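Local coordinates for ThiJ/PfpI family protein (Francisella tularensis subsp. novicida, PDB 4P5P) that is a flavodoxin-like virulence factor of the DJ-1/PfpI family, probably a cysteine hydrolase, perhaps with glyoxalase III activity, at residues Y33-D37 / K38-I42; V166-T169 / D170-P173; G134-A137 / L138-V141; T21-L25 / S26-H30. One frame throughout, in Å; residues are numbered along the deposited sequence.

Along the chain contact 4 comes first, then contact 1, contact 3 and contact 2. Contacts 4 and 1 adjoin in sequence and share helix 26-35: residues 21-30 lead into it and residues 33-42 lead out of it to strand 40-46, their centres about 17 Å apart. Contact 3, after strand 127-130, lies on the other side of the chain's centre from both, yet its nearest atoms come within about 6 Å of contact 4. It begins two residues after position 132, where the cysteine is oxidised to 3-sulfinoalanine, and E27 of contact 4 reaches toward it. Contact 2, between helices 160-165 and 176-182, is a surface loop, about 35 Å from contact 1 between centres, across the flavodoxin-like domain.

Contact 1: residues Y33-D37 / K38-I42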
ATOM      1  N   TYR A  33      -4.010  -4.010  12.799  1.00 12.83           N
ATOM      2  CA  TYR A  33      -4.021  -4.440  14.193  1.00 12.59           C
ATOM      3  C   TYR A  33      -2.665  -4.251  14.877  1.00 14.28           C
ATOM      4  O   TYR A  33      -2.603  -4.178  16.100  1.00 16.15           O
ATOM      5  CB  TYR A  33      -4.475  -5.894  14.293  1.00 14.12           C
ATOM      6  CG  TYR A  33      -5.966  -6.066  14.075  1.00 14.35           C
ATOM      7  CD1 TYR A  33      -6.885  -5.487  14.938  1.00 16.05           C
ATOM      8  CD2 TYR A  33      -6.451  -6.790  12.999  1.00 15.45           C
ATOM      9  CE1 TYR A  33      -8.242  -5.642  14.744  1.00 16.18           C
ATOM     10  CE2 TYR A  33      -7.810  -6.960  12.807  1.00 15.71           C
ATOM     11  CZ  TYR A  33      -8.700  -6.373  13.674  1.00 16.59           C
ATOM     12  OH  TYR A  33     -10.057  -6.528  13.485  1.00 17.14           O
ATOM     13  N   SER A  34      -1.582  -4.168  14.109  1.00 14.18           N
ATOM     14  CA  SER A  34      -0.260  -3.944  14.693  0.53 14.69           C
ATOM     15  C   SER A  34      -0.086  -2.510  15.156  1.00 15.01           C
ATOM     16  O   SER A  34       0.604  -2.239  16.150  1.00 17.90           O
ATOM     17  CB  SER A  34       0.840  -4.281  13.686  0.53 14.73           C
ATOM     18  OG  SER A  34       2.106  -3.937  14.214  0.53 16.60           O
ATOM     19  N   ILE A  35      -0.709  -1.586  14.433  1.00 15.22           N
ATOM     20  CA  ILE A  35      -0.535  -0.162  14.681  1.00 15.06           C
ATOM     21  C   ILE A  35      -1.580   0.426  15.633  1.00 16.66           C
ATOM     22  O   ILE A  35      -1.244   1.261  16.479  1.00 17.95           O
ATOM     23  CB  ILE A  35      -0.553   0.604  13.350  1.00 16.21           C
ATOM     24  CG1 ILE A  35       0.680   0.228  12.529  1.00 15.82           C
ATOM     25  CG2 ILE A  35      -0.564   2.122  13.578  1.00 16.69           C
ATOM     26  CD1 ILE A  35       0.597   0.624  11.079  1.00 16.59           C
ATOM     27  N   ILE A  36      -2.834   0.007  15.504  1.00 15.74           N
ATOM     28  CA  ILE A  36      -3.919   0.634  16.268  1.00 16.31           C
ATOM     29  C   ILE A  36      -3.743   0.494  17.782  1.00 17.23           C
ATOM     30  O   ILE A  36      -3.385  -0.575  18.296  1.00 17.72           O
ATOM     31  CB  ILE A  36      -5.291   0.039  15.858  1.00 17.31           C
ATOM     32  CG1 ILE A  36      -6.433   0.928  16.347  1.00 17.25           C
ATOM     33  CG2 ILE A  36      -5.446  -1.407  16.350  1.00 17.83           C
ATOM     34  CD1 ILE A  36      -7.778   0.569  15.763  1.00 18.87           C
ATOM     35  N   ASP A  37      -4.001   1.583  18.494  1.00 16.39           N
ATOM     36  CA  ASP A  37      -4.122   1.520  19.941  1.00 16.65           C
ATOM     37  C   ASP A  37      -4.889   2.752  20.412  1.00 15.92           C
ATOM     38  O   ASP A  37      -5.426   3.482  19.589  1.00 16.38           O
ATOM     39  CB  ASP A  37      -2.745   1.363  20.616  1.00 18.89           C
ATOM     40  CG  ASP A  37      -1.817   2.560  20.431  1.00 20.84           C
ATOM     41  OD1 ASP A  37      -2.282   3.702  20.270  1.00 20.72           O
ATOM     42  OD2 ASP A  37      -0.584   2.344  20.497  1.00 22.53           O
ATOM     43  N   LYS A  38      -4.991   2.967  21.720  1.00 16.91           N
ATOM     44  CA  LYS A  38      -5.845   4.042  22.220  1.00 16.78           C
ATOM     45  C   LYS A  38      -5.327   5.426  21.845  1.00 19.29           C
ATOM     46  O   LYS A  38      -6.069   6.407  21.942  1.00 21.07           O
ATOM     47  CB  LYS A  38      -6.011   3.931  23.740  1.00 17.77           C
ATOM     48  CG  LYS A  38      -6.940   2.780  24.112  1.00 19.70           C
ATOM     49  CD  LYS A  38      -7.114   2.643  25.599  1.00 21.86           C
ATOM     50  CE  LYS A  38      -8.062   1.514  25.929  1.00 23.31           C
ATOM     51  NZ  LYS A  38      -8.261   1.385  27.396  1.00 23.37           N
ATOM     52  N   ASN A  39      -4.071   5.509  21.400  1.00 18.22           N
ATOM     53  CA  ASN A  39      -3.504   6.789  20.994  1.00 19.73           C
ATOM     54  C   ASN A  39      -3.191   6.888  19.496  1.00 16.67           C
ATOM     55  O   ASN A  39      -2.644   7.891  19.042  1.00 18.00           O
ATOM     56  CB  ASN A  39      -2.249   7.070  21.808  1.00 25.27           C
ATOM     57  CG  ASN A  39      -2.568   7.360  23.265  1.00 31.49           C
ATOM     58  OD1 ASN A  39      -3.507   8.101  23.572  1.00 32.98           O
ATOM     59  ND2 ASN A  39      -1.808   6.754  24.170  1.00 34.03           N
ATOM     60  N   ILE A  40      -3.555   5.860  18.740  1.00 14.23           N
ATOM     61  CA  ILE A  40      -3.382   5.875  17.286  1.00 13.98           C
ATOM     62  C   ILE A  40      -4.652   5.398  16.596  1.00 14.75           C
ATOM     63  O   ILE A  40      -5.052   4.239  16.722  1.00 14.95           O
ATOM     64  CB  ILE A  40      -2.214   4.985  16.803  1.00 15.85           C
ATOM     65  CG1 ILE A  40      -0.894   5.380  17.462  1.00 17.02           C
ATOM     66  CG2 ILE A  40      -2.051   5.101  15.291  1.00 15.81           C
ATOM     67  CD1 ILE A  40       0.230   4.404  17.201  1.00 17.72           C
ATOM     68  N   ASN A  41      -5.258   6.317  15.863  1.00 15.31           N
ATOM     69  CA  ASN A  41      -6.472   6.047  15.110  0.73 15.82           C
ATOM     70  C   ASN A  41      -6.126   5.709  13.669  1.00 14.94           C
ATOM     71  O   ASN A  41      -5.223   6.305  13.102  1.00 14.42           O
ATOM     72  CB  ASN A  41      -7.404   7.265  15.179  0.73 17.30           C
ATOM     73  CG  ASN A  41      -8.618   7.130  14.290  0.73 18.21           C
ATOM     74  OD1 ASN A  41      -9.563   6.413  14.626  0.73 19.26           O
ATOM     75  ND2 ASN A  41      -8.616   7.839  13.156  0.73 19.30           N
ATOM     76  N   ILE A  42      -6.840   4.747  13.090  1.00 14.25           N
ATOM     77  CA  ILE A  42      -6.652   4.406  11.692  1.00 13.15           C
ATOM     78  C   ILE A  42      -7.967   4.526  10.948  1.00 13.23           C
ATOM     79  O   ILE A  42      -8.971   3.921  11.343  1.00 14.60           O
ATOM     80  CB  ILE A  42      -6.113   2.977  11.505  1.00 14.66           C
ATOM     81  CG1 ILE A  42      -4.805   2.806  12.272  1.00 17.38           C
ATOM     82  CG2 ILE A  42      -5.903   2.689  10.007  1.00 14.59           C
ATOM     83  CD1 ILE A  42      -4.247   1.395  12.228  1.00 17.89           C
TER
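D37 reaches forward over the turn it opens and meets the backbone of N39. From CB the chain steps to CG in the slot between the backbone N and the carbonyl carbon (chi1 65°), which swings the carboxylate over the turn. OD1 then accepts a hydrogen bond from N39 N at 2.8 Å, on its anti side and 30° out of the carboxylate plane, which makes an Asx turn, while the same oxygen lies 3.6 Å from I40 CG1. OD2 passes 4.0 Å from I40 CD1 and forms a salt bridge with K220 of helix 212-222. Residues 37-40 make a type I beta turn closed by I40 N to D37 O, 3.1 Å. This turn is the alpha-to-beta link of the beta-alpha-beta unit made by strand 2-8, helix 26-35 and strand 40-46. The last residue of the helix packs against the new strand: I35 CG2 touches I40 CG2 at 3.7 Å, the two side chains crossing at about a right angle. I42 CD1 approaches CB of both I35 and I36, and I40 CD1 rests 3.5 Å from I35 O, a carbonyl that also accepts a hydrogen bond from K220.

Contact 2: residues V166-T169 / D170-P173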
ATOM      1  N   VAL A 166       4.898 -16.297  -9.361  1.00 26.31           N
ATOM      2  CA  VAL A 166       3.433 -16.391  -9.336  1.00 27.78           C
ATOM      3  C   VAL A 166       2.816 -16.339 -10.743  1.00 28.64           C
ATOM      4  O   VAL A 166       1.589 -16.390 -10.896  1.00 29.73           O
ATOM      5  CB  VAL A 166       2.802 -15.278  -8.457  1.00 28.15           C
ATOM      6  CG1 VAL A 166       3.294 -15.392  -7.023  1.00 28.21           C
ATOM      7  CG2 VAL A 166       3.089 -13.894  -9.018  1.00 27.79           C
ATOM      8  N   GLY A 167       3.667 -16.228 -11.760  1.00 27.60           N
ATOM      9  CA  GLY A 167       3.245 -16.359 -13.143  1.00 27.99           C
ATOM     10  C   GLY A 167       2.497 -15.181 -13.742  1.00 28.06           C
ATOM     11  O   GLY A 167       1.722 -15.355 -14.683  1.00 29.19           O
ATOM     12  N   LEU A 168       2.737 -13.980 -13.227  1.00 26.91           N
ATOM     13  CA  LEU A 168       1.978 -12.810 -13.657  1.00 26.67           C
ATOM     14  C   LEU A 168       2.841 -11.737 -14.307  1.00 25.90           C
ATOM     15  O   LEU A 168       2.369 -10.638 -14.540  1.00 23.89           O
ATOM     16  CB  LEU A 168       1.224 -12.216 -12.463  1.00 26.98           C
ATOM     17  CG  LEU A 168       0.111 -13.110 -11.903  1.00 27.65           C
ATOM     18  CD1 LEU A 168      -0.387 -12.573 -10.565  1.00 26.89           C
ATOM     19  CD2 LEU A 168      -1.043 -13.224 -12.894  1.00 29.30           C
ATOM     20  N   THR A 169       4.089 -12.065 -14.620  1.00 27.17           N
ATOM     21  CA  THR A 169       5.000 -11.123 -15.263  0.68 28.29           C
ATOM     22  C   THR A 169       4.387 -10.530 -16.526  1.00 28.60           C
ATOM     23  O   THR A 169       4.578  -9.351 -16.820  1.00 28.09           O
ATOM     24  CB  THR A 169       6.338 -11.802 -15.628  0.68 29.13           C
ATOM     25  OG1 THR A 169       6.967 -12.291 -14.440  0.68 29.27           O
ATOM     26  CG2 THR A 169       7.284 -10.825 -16.322  0.68 29.11           C
ATOM     27  N   ASP A 170       3.658 -11.363 -17.264  1.00 29.52           N
ATOM     28  CA  ASP A 170       3.064 -10.963 -18.535  1.00 30.35           C
ATOM     29  C   ASP A 170       1.599 -10.519 -18.404  1.00 29.30           C
ATOM     30  O   ASP A 170       0.949 -10.197 -19.401  1.00 29.22           O
ATOM     31  CB  ASP A 170       3.173 -12.121 -19.537  1.00 32.26           C
ATOM     32  CG  ASP A 170       2.948 -11.676 -20.966  0.51 34.19           C
ATOM     33  OD1 ASP A 170       3.879 -11.084 -21.555  0.28 35.02           O
ATOM     34  OD2 ASP A 170       1.845 -11.919 -21.501  0.09 34.65           O
ATOM     35  N   VAL A 171       1.085 -10.487 -17.179  1.00 27.03           N
ATOM     36  CA  VAL A 171      -0.287 -10.038 -16.942  1.00 26.21           C
ATOM     37  C   VAL A 171      -0.308  -8.608 -16.394  1.00 23.87           C
ATOM     38  O   VAL A 171      -1.171  -7.804 -16.758  1.00 22.96           O
ATOM     39  CB  VAL A 171      -1.023 -10.982 -15.967  1.00 26.88           C
ATOM     40  CG1 VAL A 171      -2.455 -10.530 -15.769  1.00 28.17           C
ATOM     41  CG2 VAL A 171      -0.991 -12.424 -16.490  1.00 27.97           C
ATOM     42  N   VAL A 172       0.641  -8.294 -15.518  1.00 22.80           N
ATOM     43  CA  VAL A 172       0.703  -6.957 -14.938  1.00 22.18           C
ATOM     44  C   VAL A 172       1.037  -5.965 -16.054  1.00 20.88           C
ATOM     45  O   VAL A 172       1.700  -6.330 -17.027  1.00 21.73           O
ATOM     46  CB  VAL A 172       1.734  -6.862 -13.781  1.00 22.46           C
ATOM     47  CG1 VAL A 172       1.233  -7.607 -12.542  1.00 23.62           C
ATOM     48  CG2 VAL A 172       3.115  -7.367 -14.223  1.00 23.15           C
ATOM     49  N   PRO A 173       0.544  -4.717 -15.942  1.00 20.03           N
ATOM     50  CA  PRO A 173       0.697  -3.739 -17.028  1.00 20.62           C
ATOM     51  C   PRO A 173       2.119  -3.186 -17.165  1.00 20.02           C
ATOM     52  O   PRO A 173       2.459  -2.604 -18.188  1.00 22.23           O
ATOM     53  CB  PRO A 173      -0.295  -2.638 -16.640  1.00 20.02           C
ATOM     54  CG  PRO A 173      -0.427  -2.751 -15.146  1.00 20.19           C
ATOM     55  CD  PRO A 173      -0.256  -4.192 -14.820  1.00 20.13           C
TER
HETATM   56  O   HOH W   1       2.655 -14.120 -17.077  1.00 39.10           O
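The backbone of L168 to V172 coils into one tight turn, in which L168 O accepts from two successive amides, V171 N at 2.9 Å and V172 N at 3.1 Å. The two donors arrive from different directions: V172 N lies nearly in line with the C=O bond (165°), whereas V171 N sits above the carbonyl plane. A water bridges G167 O and D170 N, donating to the first and accepting from the second; it links the residue before the turn to the turn itself, so that the D170 amide also has a partner. Just upstream, helix 160-165 ends in a Schellman motif, with G167 at positive phi; the turn follows directly and redirects the chain toward helix 176-182. Of the side chains, L168 and V171 make the apolar contact. L168 CD2 meets V171 CG2 at 3.7 Å and V171 CB at 3.8 Å, so one branch of the leucine lies against the valine. V171 has CG1 anti to its backbone N (chi1 -178°), and this leaves CG2 beside that N, facing back to L168. V172 packs on backbone instead: its CG2 lies 3.4 Å from L168 O and 3.6 Å from T169 O, next to the carbonyl that its own amide binds. Outside the turn, L168 and V172 both touch H102 and E163, while V171 touches M14.

Contact 3: residues G134-A137 / L138-V141; sequences GVAA and LINV
V135 O takes a backbone hydrogen bond from L138 N at 2.9 Å, nearly straight (166°) but with the donor above the carbonyl plane. A137 N to G134 O, one residue earlier, is the same kind of i to i+3 bond, and 134-137 have helical backbone angles. A water 2.9 Å from both A137 O and N140 N replaces a direct bond; it binds within the type I turn of residues 138-141, which also has a weak bond from V141 N to L138 O. The van der Waals contacts are mostly side chain on backbone. I139 CD1 lies 3.6 Å from A136 CA and makes an apolar contact with A136 CB at 4.1 Å, brought back there by CG1 lying beside the I139 backbone N (chi1 -62°). V141 CG2 sits 3.5 Å from A137 O, which the water also binds. L138 CB leans on V135 O at 3.6 Å. Around the segment, I139 packs on helix 176-182, V141 on helix 112-123, and L138 on strand 127-130. N140 ND2 is bound by P109 O. The segment begins two residues after the oxidised cysteine at position 132, consistent with the nucleophile elbow of the DJ-1/PfpI family, the sharp turn after strand 127-130.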
ATOM      1  N   GLY A 134       1.539  -2.203  -3.648  1.00 11.13           N
ATOM      2  CA  GLY A 134       1.129  -0.887  -3.178  1.00 11.27           C
ATOM      3  C   GLY A 134       2.177   0.190  -3.421  1.00 10.34           C
ATOM      4  O   GLY A 134       1.866   1.377  -3.482  1.00  9.89           O
ATOM      5  N   VAL A 135       3.436  -0.217  -3.561  1.00 10.22           N
ATOM      6  CA  VAL A 135       4.506   0.729  -3.829  1.00 11.05           C
ATOM      7  C   VAL A 135       4.288   1.402  -5.203  1.00 10.76           C
ATOM      8  O   VAL A 135       4.856   2.463  -5.474  1.00 10.84           O
ATOM      9  CB  VAL A 135       5.902   0.025  -3.742  1.00 11.62           C
ATOM     10  CG1 VAL A 135       7.028   1.037  -3.906  1.00 12.75           C
ATOM     11  CG2 VAL A 135       6.037  -0.694  -2.393  1.00 13.20           C
ATOM     12  N   ALA A 136       3.419   0.827  -6.040  1.00 11.39           N
ATOM     13  CA  ALA A 136       3.022   1.480  -7.303  1.00 12.12           C
ATOM     14  C   ALA A 136       2.455   2.884  -7.066  1.00 11.28           C
ATOM     15  O   ALA A 136       2.484   3.740  -7.957  1.00 13.03           O
ATOM     16  CB  ALA A 136       2.002   0.630  -8.049  1.00 11.24           C
ATOM     17  N   ALA A 137       1.921   3.115  -5.868  1.00 10.16           N
ATOM     18  CA  ALA A 137       1.416   4.443  -5.499  1.00  9.79           C
ATOM     19  C   ALA A 137       2.478   5.528  -5.557  1.00 10.17           C
ATOM     20  O   ALA A 137       2.150   6.698  -5.733  1.00 10.10           O
ATOM     21  CB  ALA A 137       0.824   4.429  -4.101  1.00 10.15           C
ATOM     22  N   LEU A 138       3.745   5.159  -5.386  1.00 10.74           N
ATOM     23  CA  LEU A 138       4.810   6.158  -5.212  1.00 11.34           C
ATOM     24  C   LEU A 138       5.606   6.465  -6.465  1.00 12.74           C
ATOM     25  O   LEU A 138       6.356   7.438  -6.502  1.00 12.11           O
ATOM     26  CB  LEU A 138       5.774   5.705  -4.116  1.00 12.43           C
ATOM     27  CG  LEU A 138       5.153   5.307  -2.778  1.00 12.46           C
ATOM     28  CD1 LEU A 138       6.255   4.954  -1.790  1.00 14.02           C
ATOM     29  CD2 LEU A 138       4.266   6.421  -2.222  1.00 13.49           C
ATOM     30  N   ILE A 139       5.455   5.635  -7.489  1.00 13.03           N
ATOM     31  CA  ILE A 139       6.284   5.754  -8.698  1.00 13.84           C
ATOM     32  C   ILE A 139       6.266   7.162  -9.319  1.00 12.61           C
ATOM     33  O   ILE A 139       7.313   7.694  -9.677  1.00 15.16           O
ATOM     34  CB  ILE A 139       5.832   4.753  -9.760  1.00 13.65           C
ATOM     35  CG1 ILE A 139       5.988   3.308  -9.262  1.00 14.94           C
ATOM     36  CG2 ILE A 139       6.641   4.906 -11.036  1.00 15.67           C
ATOM     37  CD1 ILE A 139       5.182   2.337 -10.093  1.00 15.33           C
ATOM     38  N   ASN A 140       5.074   7.743  -9.466  1.00 11.88           N
ATOM     39  CA  ASN A 140       4.876   8.973 -10.236  1.00 12.18           C
ATOM     40  C   ASN A 140       4.567  10.203  -9.389  1.00 13.03           C
ATOM     41  O   ASN A 140       4.127  11.231  -9.923  1.00 14.59           O
ATOM     42  CB  ASN A 140       3.733   8.789 -11.243  1.00 11.48           C
ATOM     43  CG  ASN A 140       4.001   7.696 -12.247  1.00 13.28           C
ATOM     44  OD1 ASN A 140       5.073   7.629 -12.854  1.00 16.72           O
ATOM     45  ND2 ASN A 140       3.026   6.829 -12.429  1.00 14.25           N
ATOM     46  N   VAL A 141       4.808  10.133  -8.083  1.00 12.60           N
ATOM     47  CA  VAL A 141       4.599  11.293  -7.227  1.00 12.66           C
ATOM     48  C   VAL A 141       5.713  12.303  -7.474  1.00 12.70           C
ATOM     49  O   VAL A 141       6.876  12.015  -7.194  1.00 13.58           O
ATOM     50  CB  VAL A 141       4.563  10.909  -5.733  1.00 13.80           C
ATOM     51  CG1 VAL A 141       4.353  12.142  -4.873  1.00 13.10           C
ATOM     52  CG2 VAL A 141       3.470   9.886  -5.479  1.00 13.90           C
TER
HETATM   53  O   HOH W   2       2.406   7.512  -8.456  0.63 15.89           O

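Contact 4: residues T21-L25 / S26-H30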
ATOM      1  N   THR A  21      -9.051  -9.961  -8.866  1.00 13.25           N
ATOM      2  CA  THR A  21      -7.977  -9.563  -7.975  1.00 12.10           C
ATOM      3  C   THR A  21      -8.477  -8.421  -7.096  1.00 11.09           C
ATOM      4  O   THR A  21      -9.691  -8.200  -6.963  1.00 12.90           O
ATOM      5  CB  THR A  21      -6.704  -9.154  -8.754  1.00 13.89           C
ATOM      6  OG1 THR A  21      -5.631  -8.920  -7.830  1.00 13.80           O
ATOM      7  CG2 THR A  21      -6.919  -7.895  -9.575  1.00 14.89           C
ATOM      8  N   GLY A  22      -7.543  -7.721  -6.473  1.00 10.76           N
ATOM      9  CA  GLY A  22      -7.881  -6.594  -5.636  1.00 11.48           C
ATOM     10  C   GLY A  22      -6.845  -6.427  -4.557  1.00 10.95           C
ATOM     11  O   GLY A  22      -5.657  -6.541  -4.823  1.00 11.35           O
ATOM     12  N   LEU A  23      -7.315  -6.168  -3.346  1.00 10.24           N
ATOM     13  CA  LEU A  23      -6.484  -6.036  -2.163  1.00  9.29           C
ATOM     14  C   LEU A  23      -5.946  -7.377  -1.679  1.00 10.76           C
ATOM     15  O   LEU A  23      -6.673  -8.371  -1.669  1.00 11.82           O
ATOM     16  CB  LEU A  23      -7.301  -5.386  -1.047  1.00  8.56           C
ATOM     17  CG  LEU A  23      -6.752  -5.430   0.379  1.00  9.85           C
ATOM     18  CD1 LEU A  23      -5.573  -4.489   0.546  1.00 11.12           C
ATOM     19  CD2 LEU A  23      -7.864  -5.076   1.349  1.00 11.33           C
ATOM     20  N   TRP A  24      -4.677  -7.384  -1.259  1.00 10.52           N
ATOM     21  CA  TRP A  24      -4.134  -8.531  -0.525  1.00 11.01           C
ATOM     22  C   TRP A  24      -4.502  -8.321   0.940  1.00 11.53           C
ATOM     23  O   TRP A  24      -3.908  -7.481   1.615  1.00 12.01           O
ATOM     24  CB  TRP A  24      -2.619  -8.667  -0.696  1.00 11.67           C
ATOM     25  CG  TRP A  24      -2.164 -10.027  -0.243  1.00 13.31           C
ATOM     26  CD1 TRP A  24      -1.830 -10.403   1.023  1.00 14.09           C
ATOM     27  CD2 TRP A  24      -2.064 -11.202  -1.052  1.00 14.98           C
ATOM     28  NE1 TRP A  24      -1.515 -11.745   1.051  1.00 14.39           N
ATOM     29  CE2 TRP A  24      -1.652 -12.253  -0.214  1.00 15.43           C
ATOM     30  CE3 TRP A  24      -2.287 -11.464  -2.405  1.00 16.47           C
ATOM     31  CZ2 TRP A  24      -1.448 -13.544  -0.694  1.00 17.24           C
ATOM     32  CZ3 TRP A  24      -2.087 -12.744  -2.873  1.00 16.87           C
ATOM     33  CH2 TRP A  24      -1.676 -13.763  -2.022  1.00 17.34           C
ATOM     34  N   LEU A  25      -5.508  -9.047   1.422  1.00 11.20           N
ATOM     35  CA  LEU A  25      -6.180  -8.650   2.659  1.00 11.30           C
ATOM     36  C   LEU A  25      -5.268  -8.446   3.863  1.00  9.88           C
ATOM     37  O   LEU A  25      -5.424  -7.470   4.584  1.00  9.79           O
ATOM     38  CB  LEU A  25      -7.255  -9.668   3.019  1.00 11.37           C
ATOM     39  CG  LEU A  25      -8.154  -9.289   4.199  1.00 10.86           C
ATOM     40  CD1 LEU A  25      -8.811  -7.919   3.989  1.00 10.73           C
ATOM     41  CD2 LEU A  25      -9.194 -10.351   4.444  1.00 12.18           C
ATOM     42  N   SER A  26      -4.295  -9.330   4.075  1.00 10.13           N
ATOM     43  CA  SER A  26      -3.465  -9.204   5.266  1.00  9.74           C
ATOM     44  C   SER A  26      -2.562  -7.966   5.245  1.00 10.57           C
ATOM     45  O   SER A  26      -2.056  -7.579   6.281  1.00 11.15           O
ATOM     46  CB  SER A  26      -2.608 -10.461   5.466  1.00 13.64           C
ATOM     47  OG  SER A  26      -1.719 -10.665   4.380  1.00 13.69           O
ATOM     48  N   GLU A  27      -2.350  -7.354   4.081  1.00 11.43           N
ATOM     49  CA  GLU A  27      -1.573  -6.122   4.024  1.00 11.80           C
ATOM     50  C   GLU A  27      -2.369  -4.910   4.501  1.00 11.10           C
ATOM     51  O   GLU A  27      -1.792  -3.852   4.744  1.00 12.01           O
ATOM     52  CB  GLU A  27      -1.043  -5.902   2.610  1.00 11.86           C
ATOM     53  CG  GLU A  27       0.045  -6.936   2.301  1.00 13.66           C
ATOM     54  CD  GLU A  27       0.525  -6.953   0.884  1.00 15.05           C
ATOM     55  OE1 GLU A  27       1.339  -7.843   0.565  1.00 17.37           O
ATOM     56  OE2 GLU A  27       0.106  -6.111   0.088  1.00 14.91           O
ATOM     57  N   LEU A  28      -3.690  -5.086   4.619  1.00 10.60           N
ATOM     58  CA  LEU A  28      -4.539  -4.147   5.333  1.00 10.43           C
ATOM     59  C   LEU A  28      -4.653  -4.565   6.798  1.00 10.81           C
ATOM     60  O   LEU A  28      -4.389  -3.766   7.694  1.00 10.54           O
ATOM     61  CB  LEU A  28      -5.932  -4.062   4.685  1.00 11.61           C
ATOM     62  CG  LEU A  28      -6.978  -3.215   5.421  1.00 12.15           C
ATOM     63  CD1 LEU A  28      -6.531  -1.754   5.551  1.00 12.75           C
ATOM     64  CD2 LEU A  28      -8.318  -3.291   4.721  1.00 12.19           C
ATOM     65  N   THR A  29      -5.016  -5.818   7.050  1.00 10.92           N
ATOM     66  CA  THR A  29      -5.421  -6.196   8.399  1.00 11.40           C
ATOM     67  C   THR A  29      -4.235  -6.359   9.354  1.00 11.28           C
ATOM     68  O   THR A  29      -4.350  -6.017  10.515  1.00 12.43           O
ATOM     69  CB  THR A  29      -6.257  -7.488   8.401  1.00 11.75           C
ATOM     70  OG1 THR A  29      -5.429  -8.607   8.090  1.00 12.23           O
ATOM     71  CG2 THR A  29      -7.365  -7.403   7.385  1.00 12.46           C
ATOM     72  N   HIS A  30      -3.096  -6.860   8.886  1.00 11.64           N
ATOM     73  CA  HIS A  30      -1.999  -7.073   9.817  1.00 12.13           C
ATOM     74  C   HIS A  30      -1.395  -5.732  10.253  1.00 11.96           C
ATOM     75  O   HIS A  30      -1.212  -5.519  11.446  1.00 12.56           O
ATOM     76  CB  HIS A  30      -0.941  -8.022   9.229  1.00 12.87           C
ATOM     77  CG  HIS A  30      -1.415  -9.442   9.124  1.00 13.95           C
ATOM     78  ND1 HIS A  30      -0.554 -10.518   9.074  1.00 15.83           N
ATOM     79  CD2 HIS A  30      -2.668  -9.964   9.087  1.00 14.63           C
ATOM     80  CE1 HIS A  30      -1.253 -11.635   8.985  1.00 16.53           C
ATOM     81  NE2 HIS A  30      -2.540 -11.328   8.993  1.00 15.59           N
TER
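This is the start of helix 26-35, the helical limb of the beta-alpha-beta unit that follows strand 2-8, and W24 and L25 offer the carbonyls of its first turn. W24 O accepts from E27 N at 2.9 Å. L25 O takes two amides: T29 N at 3.0 Å in the carbonyl plane, and L28 N at 2.9 Å from above it. S26 OG sits at the edge of the W24 indole, in its plane and 3.4 Å from CD1, while E27 stretches past with OE2 3.8 Å from W24 CB. That extended chain runs toward the modified cysteine at position 132, probably the active-site nucleophile, as in other DJ-1/PfpI proteins, and E27 OE1 comes near its sulfinate oxygen OD1. The remaining contacts are apolar. L23 CD2 meets L28 CD2 at 3.8 Å, the side chains crossing at about a right angle beside M79. L25 CD1 lies 3.7 Å from T29 CG2, the methyl that faces it because T29 OG1 occupies the position between backbone N and carbonyl carbon (chi1 71°), where it hydrogen-bonds N66. Within the helix, S26 CB lies above one face of the H30 ring, offset toward its rim.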